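Cellulase (Soil metagenome, PDB 5I2U) probably hydrolyses the beta-1,4-glycosidic bonds of cellulose, as a salt-tolerant glycoside hydrolase of family 5 built on a TIM barrel. Local coordinates at residues 96-100 / 101-105; 196-199 / 200-204; 259-263 / 264-268; 309-313 / 314-318. All blocks are in the same frame, centred on the assembly; numbering follows the deposited sequence.

Contact 1: 96-100 / 101-105; sequences IEDNY and RENPE
The carboxylate of Asp98 and the amide of Asn103 lie side by side and point the same way, their planes 51° apart. Asn103 ND2 donates to Asp98 OD1 over 3.1 Å, keeping to its own amide plane and arriving on the syn side of the carboxylate but tilted out of its plane. Asn103 is the N-cap of helix 104-120, and its OD1 takes the N-H of Phe106. Asn99 has CG lodged between its backbone N and carbonyl carbon (chi1 66°), which folds the amide over the start of the next turn. From above the carbonyl plane Glu102 N donates to Asn99 OD1 at 3.2 Å, beside a weak bond from Arg101 N. On its other side Asn99 ND2 spans the type II turn 96-99 to Ile96 O, 2.9 Å away. The guanidinium of Arg101 lays one face near Asn99 OD1, planes 20° apart, while its NH2 donates to Leu94 O. Tyr100 meets Pro104 at about a right angle, with Tyr100 CE1 3.6 Å from Pro104 CB. Glu102 OE1 accepts Asp98 N at 3.1 Å. With both ends bonded, the Asn99 amide is fixed in rotation, and the N-H donors probably ease the approach of Asp98 OD1 to Glu102 OE2 at 4.2 Å.

Contact 2: 196-199 / 200-204; sequences SPHW and DQDLH
His198 and Asp202 both carry CG beside the backbone N, opposite the carbonyl carbon (chi1 -67° and -64°), and these settings swing ring and carboxylate together across the turn. ND1 of His198 donates to OD2 of Asp202 over 2.7 Å in an almost straight bond. The acceptor lies in the imidazole plane and uses its syn lone pair, although the two flat groups are themselves turned 61° from each other. CB of Pro197 packs 3.5 Å from the same OD2 of Asp202. The backbone that carries these groups is unusual: His198, Trp199 and Asp200 all have positive phi and form one turn of left-handed helix just after barrel strand 192-194. Asp200 closes it twice, its N reaching Ser196 O at 2.8 Å and its OD1 accepting Ser196 N at 2.9 Å through the anti lone pair. Asp202 N then bonds Pro197 O at 3.2 Å, and Asp202 is the centre of an inverse gamma turn leading into helix 203-208. A water accepts from Gln201 NE2 and donates to Trp199 O, tying the Gln201 amide to the turn. Trp199 stacks edge-to-face on Tyr166, and Asp200 touches Glu163 and Pro164, which belong to the Asn-Glu-Pro sequence that marks the active-site end of the barrel in family 5. Ser196 OG is buried without a polar partner. Asp202 stands at an N-cap position, yet its carboxylate serves the histidine instead of capping the helix; this fixes the ring's rotation, places a proton on ND1 and would probably polarise the imidazole.

Contact 3: 259-263 / 264-268; sequences DGRLG and IEEWK
Gly263 and Glu266 make the close-packed part of this helix start. The glutamate chain bends at chi2 (86°), doubling back so that Glu266 OE1 rests 3.3 Å from Gly263 CA, an approach made possible by the missing side chain of the N-cap glycine. Gly263 O accepts the N-H of Trp267 at 2.8 Å, nearly straight, the bond that closes the first turn of helix 264-276. The glycine is also the centre of an inverse gamma turn, closed by a weak bond from Ile264 N to Leu262 O at 3.2 Å.

The outer side is looser and polar. The Arg261 chain runs out extended, bends at chi3 (65°) and meets the carboxylate end-on: NH2 and NH1 both donate to the single oxygen Glu266 OE2, at 3.0 and 3.2 Å. Both arrive from the same face of the carboxylate, NH2 well above its plane, whereas OE2 stays close to the guanidinium plane; the two groups are turned 51° apart. The salt bridge thus links the exposed Arg261 to the first helical turn, whose N-terminal end would probably also suit the negative glutamate.

Around this start, a backbone bond joins Gly263 to Gly253, just beyond strand 246-252. Leu262 CG and Ile264 CG1 touch loosely at 4.1 Å. Leu262 packs on Pro313 and Trp314, and Ile264 on Leu317, so the entry to helix 264-276 lies against helix 313-325, while Trp267 sends NE1 to Ser321 OG in that same helix.

Contact 4: 309-313 / 314-318; sequences DLLKP and WGKLT
Lys316 NZ is gripped by two backbone carbonyls: Leu311 O, 3.0 Å away, and Glu308 O just upstream. This grip lies at the start of helix 313-325, the last helix of the (beta/alpha)8 barrel, which follows strand 281-286. The lysine chain runs extended from CB and turns only at its end (chi4 79°), bringing the ammonium back beside the incoming loop and tilted from the carbonyl plane of Leu311. On the way Lys316 CG lies 3.7 Å from Leu311 CB, the two side chains crossing obliquely. A phosphate ion, probably from the crystallisation liquor, forms a long, weak ion pair with the ammonium. Lys312 holds the N-cap position: its O accepts Lys316 N at 2.9 Å, and Pro313 O accepts Leu317 N at 3.0 Å as the next helical bond. The Lys312 ammonium turns off to Glu291 O and Ser294 O. Trp314 is buried, with NE1 donating to Trp284 O on strand 281-286. Its carbonyl oxygen is met from opposite faces by Thr318 N and Thr318 OG1. The hydroxyl bond is 2.8 Å from Thr318 OG1 to Trp314 O, and this OG1 lies over the centre of the Trp314 ring, 3.0 Å above its plane.

In the fold
All four contacts follow strands of the eight-stranded barrel: contact 1 after strand 87-93, contact 2 after 192-194, contact 3 after 246-252 and contact 4 after 281-286. Contacts 3 and 4 form one packing unit, their centres about 13 Å apart; Trp267 CH2 lies 3.6 Å from Trp314 CH2. Contacts 1 and 2 touch neither each other nor this pair; contact 1 is at the surface, its centre about 26 Å from that of contact 2. Contact 2, buried, touches Glu163 and so borders the probable active site; a glycerol, probably from the crystallisation liquor, sits about 6 Å from the Trp199 side chain. Magnesium is held elsewhere, by Gly151, Asp187, Asp189 and Asn190.

Contact 1: 96-100 / 101-105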
loop_
_atom_site.group_PDB
_atom_site.type_symbol
_atom_site.label_atom_id
_atom_site.label_comp_id
_atom_site.label_asym_id
_atom_site.label_seq_id
_atom_site.Cartn_x
_atom_site.Cartn_y
_atom_site.Cartn_z
ATOM N N ILE A 96 9.818 -15.384 2.773
ATOM C CA ILE A 96 10.597 -15.381 4.017
ATOM C C ILE A 96 9.893 -16.316 5.022
ATOM O O ILE A 96 8.704 -16.612 4.880
ATOM C CB ILE A 96 10.830 -13.942 4.594
ATOM C CG1 ILE A 96 11.393 -12.997 3.514
ATOM C CG2 ILE A 96 11.780 -13.970 5.790
ATOM C CD1 ILE A 96 11.298 -11.517 3.844
ATOM N N GLU A 97 10.669 -16.837 5.971
ATOM C CA GLU A 97 10.210 -17.789 6.976
ATOM C C GLU A 97 8.946 -17.295 7.674
ATOM O O GLU A 97 8.799 -16.104 7.941
ATOM C CB GLU A 97 11.314 -18.016 8.034
ATOM C CG GLU A 97 12.489 -18.905 7.607
ATOM C CD GLU A 97 13.580 -18.190 6.820
ATOM O OE1 GLU A 97 13.318 -17.144 6.195
ATOM O OE2 GLU A 97 14.727 -18.680 6.816
ATOM N N ASP A 98 8.038 -18.223 7.961
ATOM C CA ASP A 98 6.795 -17.960 8.716
ATOM C C ASP A 98 5.717 -17.131 7.954
ATOM O O ASP A 98 4.809 -16.549 8.557
ATOM C CB ASP A 98 7.143 -17.325 10.080
ATOM C CG ASP A 98 6.276 -17.829 11.205
ATOM O OD1 ASP A 98 5.704 -18.941 11.084
ATOM O OD2 ASP A 98 6.148 -17.088 12.217
ATOM N N ASN A 99 5.811 -17.127 6.631
ATOM C CA ASN A 99 4.846 -16.460 5.741
ATOM C C ASN A 99 3.471 -17.125 5.718
ATOM O O ASN A 99 3.261 -18.150 6.363
ATOM C CB ASN A 99 5.416 -16.420 4.323
ATOM C CG ASN A 99 5.547 -17.805 3.716
ATOM O OD1 ASN A 99 4.550 -18.444 3.399
ATOM N ND2 ASN A 99 6.777 -18.277 3.559
ATOM N N TYR A 100 2.548 -16.540 4.938
ATOM C CA TYR A 100 1.155 -17.009 4.845
ATOM C C TYR A 100 0.989 -18.480 4.400
ATOM O O TYR A 100 0.181 -19.208 4.969
ATOM C CB TYR A 100 0.346 -16.052 3.942
ATOM C CG TYR A 100 -1.058 -16.511 3.603
ATOM C CD1 TYR A 100 -2.078 -16.462 4.548
ATOM C CD2 TYR A 100 -1.365 -17.004 2.335
ATOM C CE1 TYR A 100 -3.364 -16.887 4.235
ATOM C CE2 TYR A 100 -2.655 -17.428 2.004
ATOM C CZ TYR A 100 -3.646 -17.368 2.964
ATOM O OH TYR A 100 -4.916 -17.780 2.640
ATOM N N ARG A 101 1.778 -18.907 3.415
ATOM C CA ARG A 101 1.731 -20.288 2.914
ATOM C C ARG A 101 2.136 -21.300 4.002
ATOM O O ARG A 101 1.466 -22.309 4.217
ATOM C CB ARG A 101 2.613 -20.434 1.670
ATOM C CG ARG A 101 2.119 -19.589 0.508
ATOM C CD ARG A 101 3.069 -19.484 -0.672
ATOM N NE ARG A 101 4.352 -18.880 -0.313
ATOM C CZ ARG A 101 5.509 -19.535 -0.129
ATOM N NH1 ARG A 101 5.611 -20.866 -0.262
ATOM N NH2 ARG A 101 6.596 -18.844 0.195
ATOM N N GLU A 102 3.221 -20.995 4.705
ATOM C CA GLU A 102 3.729 -21.843 5.779
ATOM C C GLU A 102 2.890 -21.721 7.067
ATOM O O GLU A 102 2.717 -22.706 7.772
ATOM C CB GLU A 102 5.218 -21.530 5.992
ATOM C CG GLU A 102 5.966 -22.445 6.933
ATOM C CD GLU A 102 7.203 -21.773 7.502
ATOM O OE1 GLU A 102 7.925 -21.107 6.715
ATOM O OE2 GLU A 102 7.433 -21.899 8.735
ATOM N N ASN A 103 2.341 -20.543 7.361
ATOM C CA ASN A 103 1.617 -20.324 8.620
ATOM C C ASN A 103 0.499 -19.293 8.403
ATOM O O ASN A 103 0.650 -18.125 8.774
ATOM C CB ASN A 103 2.611 -19.894 9.722
ATOM C CG ASN A 103 1.983 -19.820 11.113
ATOM O OD1 ASN A 103 0.779 -19.989 11.289
ATOM N ND2 ASN A 103 2.808 -19.519 12.110
ATOM N N PRO A 104 -0.632 -19.726 7.807
ATOM C CA PRO A 104 -1.732 -18.789 7.540
ATOM C C PRO A 104 -2.507 -18.326 8.784
ATOM O O PRO A 104 -3.071 -17.236 8.771
ATOM C CB PRO A 104 -2.646 -19.568 6.577
ATOM C CG PRO A 104 -2.370 -21.014 6.864
ATOM C CD PRO A 104 -0.933 -21.087 7.319
ATOM N N GLU A 105 -2.525 -19.132 9.844
ATOM C CA GLU A 105 -3.194 -18.756 11.090
ATOM C C GLU A 105 -2.526 -17.519 11.717
ATOM O O GLU A 105 -3.213 -16.581 12.146
ATOM C CB GLU A 105 -3.168 -19.938 12.071
ATOM C CG GLU A 105 -3.850 -19.697 13.413
ATOM C CD GLU A 105 -5.364 -19.580 13.342
ATOM O OE1 GLU A 105 -5.957 -19.725 12.251
ATOM O OE2 GLU A 105 -5.978 -19.337 14.405
#

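Contact 2: 196-199 / 200-204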
loop_
_atom_site.group_PDB
_atom_site.type_symbol
_atom_site.label_atom_id
_atom_site.label_comp_id
_atom_site.label_asym_id
_atom_site.label_seq_id
_atom_site.Cartn_x
_atom_site.Cartn_y
_atom_site.Cartn_z
ATOM N N SER A 196 2.664 -4.594 -10.983
ATOM C CA SER A 196 3.255 -4.834 -12.291
ATOM C C SER A 196 4.733 -5.221 -12.140
ATOM O O SER A 196 5.323 -5.006 -11.067
ATOM C CB SER A 196 3.082 -3.607 -13.193
ATOM O OG SER A 196 3.716 -2.468 -12.662
ATOM N N PRO A 197 5.334 -5.804 -13.205
ATOM C CA PRO A 197 6.691 -6.342 -13.051
ATOM C C PRO A 197 7.765 -5.295 -12.771
ATOM O O PRO A 197 7.542 -4.089 -12.958
ATOM C CB PRO A 197 6.959 -7.060 -14.389
ATOM C CG PRO A 197 5.633 -7.209 -15.041
ATOM C CD PRO A 197 4.805 -6.060 -14.557
ATOM N N HIS A 198 8.909 -5.786 -12.305
ATOM C CA HIS A 198 10.014 -4.959 -11.834
ATOM C C HIS A 198 9.576 -4.042 -10.694
ATOM O O HIS A 198 9.798 -2.834 -10.727
ATOM C CB HIS A 198 10.684 -4.201 -12.996
ATOM C CG HIS A 198 11.394 -5.103 -13.953
ATOM N ND1 HIS A 198 10.886 -5.426 -15.191
ATOM C CD2 HIS A 198 12.563 -5.777 -13.839
ATOM C CE1 HIS A 198 11.715 -6.251 -15.804
ATOM N NE2 HIS A 198 12.743 -6.478 -15.006
ATOM N N TRP A 199 8.963 -4.649 -9.680
ATOM C CA TRP A 199 8.612 -3.977 -8.426
ATOM C C TRP A 199 7.674 -2.805 -8.662
ATOM O O TRP A 199 7.882 -1.712 -8.144
ATOM C CB TRP A 199 9.903 -3.580 -7.678
ATOM C CG TRP A 199 10.823 -4.759 -7.575
ATOM C CD1 TRP A 199 10.713 -5.802 -6.699
ATOM C CD2 TRP A 199 11.941 -5.066 -8.427
ATOM N NE1 TRP A 199 11.716 -6.712 -6.918
ATOM C CE2 TRP A 199 12.485 -6.287 -7.974
ATOM C CE3 TRP A 199 12.549 -4.414 -9.510
ATOM C CZ2 TRP A 199 13.607 -6.879 -8.567
ATOM C CZ3 TRP A 199 13.669 -4.995 -10.105
ATOM C CH2 TRP A 199 14.187 -6.223 -9.629
ATOM N N ASP A 200 6.636 -3.057 -9.457
ATOM C CA ASP A 200 5.671 -2.034 -9.870
ATOM C C ASP A 200 6.343 -0.812 -10.531
ATOM O O ASP A 200 6.015 0.333 -10.207
ATOM C CB ASP A 200 4.779 -1.610 -8.703
ATOM C CG ASP A 200 4.305 -2.791 -7.873
ATOM O OD1 ASP A 200 3.738 -3.744 -8.456
ATOM O OD2 ASP A 200 4.504 -2.765 -6.636
ATOM N N GLN A 201 7.283 -1.073 -11.447
ATOM C CA GLN A 201 7.901 -0.025 -12.282
ATOM C C GLN A 201 7.467 -0.067 -13.752
ATOM O O GLN A 201 7.626 0.921 -14.456
ATOM C CB GLN A 201 9.424 -0.112 -12.207
ATOM C CG GLN A 201 10.002 0.197 -10.828
ATOM C CD GLN A 201 11.461 -0.190 -10.694
ATOM O OE1 GLN A 201 12.172 -0.329 -11.689
ATOM N NE2 GLN A 201 11.910 -0.392 -9.461
ATOM N N ASP A 202 6.884 -1.177 -14.208
ATOM C CA ASP A 202 6.553 -1.350 -15.630
ATOM C C ASP A 202 5.141 -0.898 -15.984
ATOM O O ASP A 202 4.386 -1.634 -16.607
ATOM C CB ASP A 202 6.779 -2.802 -16.058
ATOM C CG ASP A 202 8.224 -3.212 -15.951
ATOM O OD1 ASP A 202 9.079 -2.316 -15.824
ATOM O OD2 ASP A 202 8.518 -4.428 -15.987
ATOM N N LEU A 203 4.819 0.339 -15.626
ATOM C CA LEU A 203 3.537 0.938 -15.965
ATOM C C LEU A 203 3.389 1.177 -17.465
ATOM O O LEU A 203 2.279 1.130 -17.985
ATOM C CB LEU A 203 3.349 2.266 -15.222
ATOM C CG LEU A 203 3.234 2.218 -13.701
ATOM C CD1 LEU A 203 3.243 3.636 -13.168
ATOM C CD2 LEU A 203 1.979 1.490 -13.254
ATOM N N HIS A 204 4.493 1.494 -18.137
ATOM C CA HIS A 204 4.551 1.549 -19.609
ATOM C C HIS A 204 4.094 0.252 -20.334
ATOM O O HIS A 204 3.526 0.337 -21.427
ATOM C CB HIS A 204 5.957 1.953 -20.080
ATOM C CG HIS A 204 6.987 0.871 -19.941
ATOM N ND1 HIS A 204 7.160 0.141 -18.783
ATOM C CD2 HIS A 204 7.912 0.413 -20.813
ATOM C CE1 HIS A 204 8.134 -0.732 -18.955
ATOM N NE2 HIS A 204 8.608 -0.587 -20.179
HETATM O O HOH W 1 10.074 -0.297 -7.421
#

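Contact 3: 259-263 / 264-268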
loop_
_atom_site.group_PDB
_atom_site.type_symbol
_atom_site.label_atom_id
_atom_site.label_comp_id
_atom_site.label_asym_id
_atom_site.label_seq_id
_atom_site.Cartn_x
_atom_site.Cartn_y
_atom_site.Cartn_z
ATOM N N ASP A 259 17.694 0.279 2.745
ATOM C CA ASP A 259 18.828 0.769 3.536
ATOM C C ASP A 259 19.585 1.856 2.750
ATOM O O ASP A 259 19.000 2.480 1.870
ATOM C CB ASP A 259 19.735 -0.408 3.935
ATOM C CG ASP A 259 20.464 -0.182 5.258
ATOM O OD1 ASP A 259 20.238 0.855 5.919
ATOM O OD2 ASP A 259 21.279 -1.046 5.624
ATOM N N GLY A 260 20.843 2.121 3.104
ATOM C CA GLY A 260 21.630 3.165 2.463
ATOM C C GLY A 260 21.157 4.571 2.803
ATOM O O GLY A 260 20.559 4.800 3.856
ATOM N N ARG A 261 21.438 5.504 1.896
ATOM C CA ARG A 261 21.192 6.931 2.108
ATOM C C ARG A 261 19.713 7.260 2.286
ATOM O O ARG A 261 18.841 6.613 1.685
ATOM C CB ARG A 261 21.733 7.722 0.915
ATOM C CG ARG A 261 21.745 9.235 1.083
ATOM C CD ARG A 261 22.523 9.890 -0.058
ATOM N NE ARG A 261 21.854 9.683 -1.347
ATOM C CZ ARG A 261 20.955 10.503 -1.898
ATOM N NH1 ARG A 261 20.597 11.652 -1.312
ATOM N NH2 ARG A 261 20.412 10.175 -3.069
ATOM N N LEU A 262 19.438 8.260 3.118
ATOM C CA LEU A 262 18.118 8.862 3.170
ATOM C C LEU A 262 18.165 10.073 2.244
ATOM O O LEU A 262 18.806 11.062 2.567
ATOM C CB LEU A 262 17.749 9.252 4.611
ATOM C CG LEU A 262 16.316 9.743 4.849
ATOM C CD1 LEU A 262 15.267 8.745 4.363
ATOM C CD2 LEU A 262 16.104 10.051 6.325
ATOM N N GLY A 263 17.510 9.975 1.089
ATOM C CA GLY A 263 17.479 11.069 0.110
ATOM C C GLY A 263 16.377 12.065 0.404
ATOM O O GLY A 263 15.312 12.021 -0.207
ATOM N N ILE A 264 16.656 12.994 1.310
ATOM C CA ILE A 264 15.638 13.934 1.810
ATOM C C ILE A 264 15.083 14.888 0.758
ATOM O O ILE A 264 13.865 15.110 0.710
ATOM C CB ILE A 264 16.167 14.728 3.018
ATOM C CG1 ILE A 264 16.335 13.754 4.184
ATOM C CG2 ILE A 264 15.230 15.879 3.411
ATOM C CD1 ILE A 264 17.148 14.291 5.327
ATOM N N GLU A 265 15.966 15.453 -0.068
ATOM C CA GLU A 265 15.534 16.331 -1.151
ATOM C C GLU A 265 14.743 15.552 -2.198
ATOM O O GLU A 265 13.692 16.005 -2.646
ATOM C CB GLU A 265 16.724 17.094 -1.763
ATOM C CG GLU A 265 17.343 18.037 -0.777
ATOM C CD GLU A 265 17.902 19.284 -1.430
ATOM O OE1 GLU A 265 18.914 19.155 -2.148
ATOM O OE2 GLU A 265 17.318 20.380 -1.231
ATOM N N GLU A 266 15.228 14.357 -2.541
ATOM C CA GLU A 266 14.555 13.478 -3.502
ATOM C C GLU A 266 13.159 13.065 -2.998
ATOM O O GLU A 266 12.205 13.027 -3.777
ATOM C CB GLU A 266 15.399 12.232 -3.811
ATOM C CG GLU A 266 16.734 12.511 -4.506
ATOM C CD GLU A 266 17.883 12.844 -3.548
ATOM O OE1 GLU A 266 17.637 13.267 -2.395
ATOM O OE2 GLU A 266 19.047 12.682 -3.951
ATOM N N TRP A 267 13.047 12.751 -1.704
ATOM C CA TRP A 267 11.751 12.508 -1.077
ATOM C C TRP A 267 10.797 13.691 -1.253
ATOM O O TRP A 267 9.645 13.504 -1.665
ATOM C CB TRP A 267 11.893 12.177 0.418
ATOM C CG TRP A 267 10.576 12.036 1.116
ATOM C CD1 TRP A 267 10.024 12.897 2.027
ATOM C CD2 TRP A 267 9.631 10.996 0.923
ATOM N NE1 TRP A 267 8.789 12.438 2.436
ATOM C CE2 TRP A 267 8.527 11.267 1.777
ATOM C CE3 TRP A 267 9.608 9.845 0.125
ATOM C CZ2 TRP A 267 7.409 10.432 1.846
ATOM C CZ3 TRP A 267 8.501 9.001 0.201
ATOM C CH2 TRP A 267 7.409 9.306 1.056
ATOM N N LYS A 268 11.262 14.901 -0.948
ATOM C CA LYS A 268 10.436 16.083 -1.183
ATOM C C LYS A 268 9.972 16.226 -2.642
ATOM O O LYS A 268 8.838 16.643 -2.881
ATOM C CB LYS A 268 11.130 17.367 -0.745
ATOM C CG LYS A 268 10.335 18.615 -1.116
ATOM C CD LYS A 268 10.580 19.787 -0.191
ATOM C CE LYS A 268 9.751 20.990 -0.626
ATOM N NZ LYS A 268 10.340 22.259 -0.114
#

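Contact 4: 309-313 / 314-318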
loop_
_atom_site.group_PDB
_atom_site.type_symbol
_atom_site.label_atom_id
_atom_site.label_comp_id
_atom_site.label_asym_id
_atom_site.label_seq_id
_atom_site.Cartn_x
_atom_site.Cartn_y
_atom_site.Cartn_z
ATOM N N ASP A 309 12.303 10.850 20.157
ATOM C CA ASP A 309 13.561 10.076 20.272
ATOM C C ASP A 309 13.457 8.628 19.750
ATOM O O ASP A 309 14.467 8.010 19.437
ATOM C CB ASP A 309 14.084 10.073 21.727
ATOM C CG ASP A 309 13.035 9.613 22.737
ATOM O OD1 ASP A 309 11.975 10.249 22.833
ATOM O OD2 ASP A 309 13.271 8.628 23.450
ATOM N N LEU A 310 12.241 8.096 19.699
ATOM C CA LEU A 310 11.976 6.739 19.227
ATOM C C LEU A 310 11.773 6.658 17.730
ATOM O O LEU A 310 11.771 5.560 17.163
ATOM C CB LEU A 310 10.757 6.163 19.949
ATOM C CG LEU A 310 11.017 5.858 21.426
ATOM C CD1 LEU A 310 9.709 5.687 22.188
ATOM C CD2 LEU A 310 11.872 4.604 21.565
ATOM N N LEU A 311 11.594 7.807 17.102
ATOM C CA LEU A 311 11.464 7.886 15.663
ATOM C C LEU A 311 12.838 7.947 15.047
ATOM O O LEU A 311 13.672 8.730 15.471
ATOM C CB LEU A 311 10.692 9.141 15.267
ATOM C CG LEU A 311 9.249 9.214 15.741
ATOM C CD1 LEU A 311 8.653 10.579 15.403
ATOM C CD2 LEU A 311 8.423 8.090 15.138
ATOM N N LYS A 312 13.073 7.098 14.067
ATOM C CA LYS A 312 14.264 7.187 13.253
ATOM C C LYS A 312 14.133 8.432 12.352
ATOM O O LYS A 312 13.025 8.935 12.155
ATOM C CB LYS A 312 14.424 5.925 12.406
ATOM C CG LYS A 312 14.811 4.678 13.193
ATOM C CD LYS A 312 16.320 4.449 13.214
ATOM C CE LYS A 312 16.850 3.905 11.897
ATOM N NZ LYS A 312 16.425 2.491 11.671
ATOM N N PRO A 313 15.256 8.917 11.794
ATOM C CA PRO A 313 15.206 10.029 10.834
ATOM C C PRO A 313 14.120 9.883 9.748
ATOM O O PRO A 313 13.342 10.813 9.529
ATOM C CB PRO A 313 16.594 10.010 10.209
ATOM C CG PRO A 313 17.480 9.401 11.242
ATOM C CD PRO A 313 16.636 8.460 12.043
ATOM N N TRP A 314 14.049 8.710 9.120
ATOM C CA TRP A 314 12.983 8.397 8.147
ATOM C C TRP A 314 11.582 8.380 8.776
ATOM O O TRP A 314 10.604 8.747 8.126
ATOM C CB TRP A 314 13.306 7.082 7.421
ATOM C CG TRP A 314 12.225 6.519 6.555
ATOM C CD1 TRP A 314 11.760 5.260 6.600
ATOM C CD2 TRP A 314 11.461 7.195 5.540
ATOM N NE1 TRP A 314 10.768 5.074 5.676
ATOM C CE2 TRP A 314 10.564 6.250 5.006
ATOM C CE3 TRP A 314 11.460 8.501 5.021
ATOM C CZ2 TRP A 314 9.655 6.563 3.994
ATOM C CZ3 TRP A 314 10.569 8.814 3.997
ATOM C CH2 TRP A 314 9.675 7.846 3.501
ATOM N N GLY A 315 11.495 7.966 10.040
ATOM C CA GLY A 315 10.252 8.036 10.814
ATOM C C GLY A 315 9.760 9.461 10.987
ATOM O O GLY A 315 8.594 9.756 10.719
ATOM N N LYS A 316 10.656 10.341 11.420
ATOM C CA LYS A 316 10.329 11.752 11.572
ATOM C C LYS A 316 9.895 12.395 10.252
ATOM O O LYS A 316 8.908 13.145 10.209
ATOM C CB LYS A 316 11.522 12.522 12.160
ATOM C CG LYS A 316 11.829 12.211 13.618
ATOM C CD LYS A 316 12.968 13.089 14.126
ATOM C CE LYS A 316 13.223 12.931 15.620
ATOM N NZ LYS A 316 14.005 11.692 15.913
ATOM N N LEU A 317 10.659 12.126 9.198
ATOM C CA LEU A 317 10.369 12.652 7.875
ATOM C C LEU A 317 9.019 12.148 7.334
ATOM O O LEU A 317 8.260 12.919 6.723
ATOM C CB LEU A 317 11.498 12.274 6.916
ATOM C CG LEU A 317 11.406 12.770 5.475
ATOM C CD1 LEU A 317 11.253 14.282 5.442
ATOM C CD2 LEU A 317 12.640 12.340 4.696
ATOM N N THR A 318 8.723 10.869 7.571
ATOM C CA THR A 318 7.426 10.281 7.199
ATOM C C THR A 318 6.270 10.902 7.997
ATOM O O THR A 318 5.243 11.276 7.430
ATOM C CB THR A 318 7.412 8.733 7.400
ATOM O OG1 THR A 318 8.393 8.117 6.553
ATOM C CG2 THR A 318 6.051 8.147 7.072
#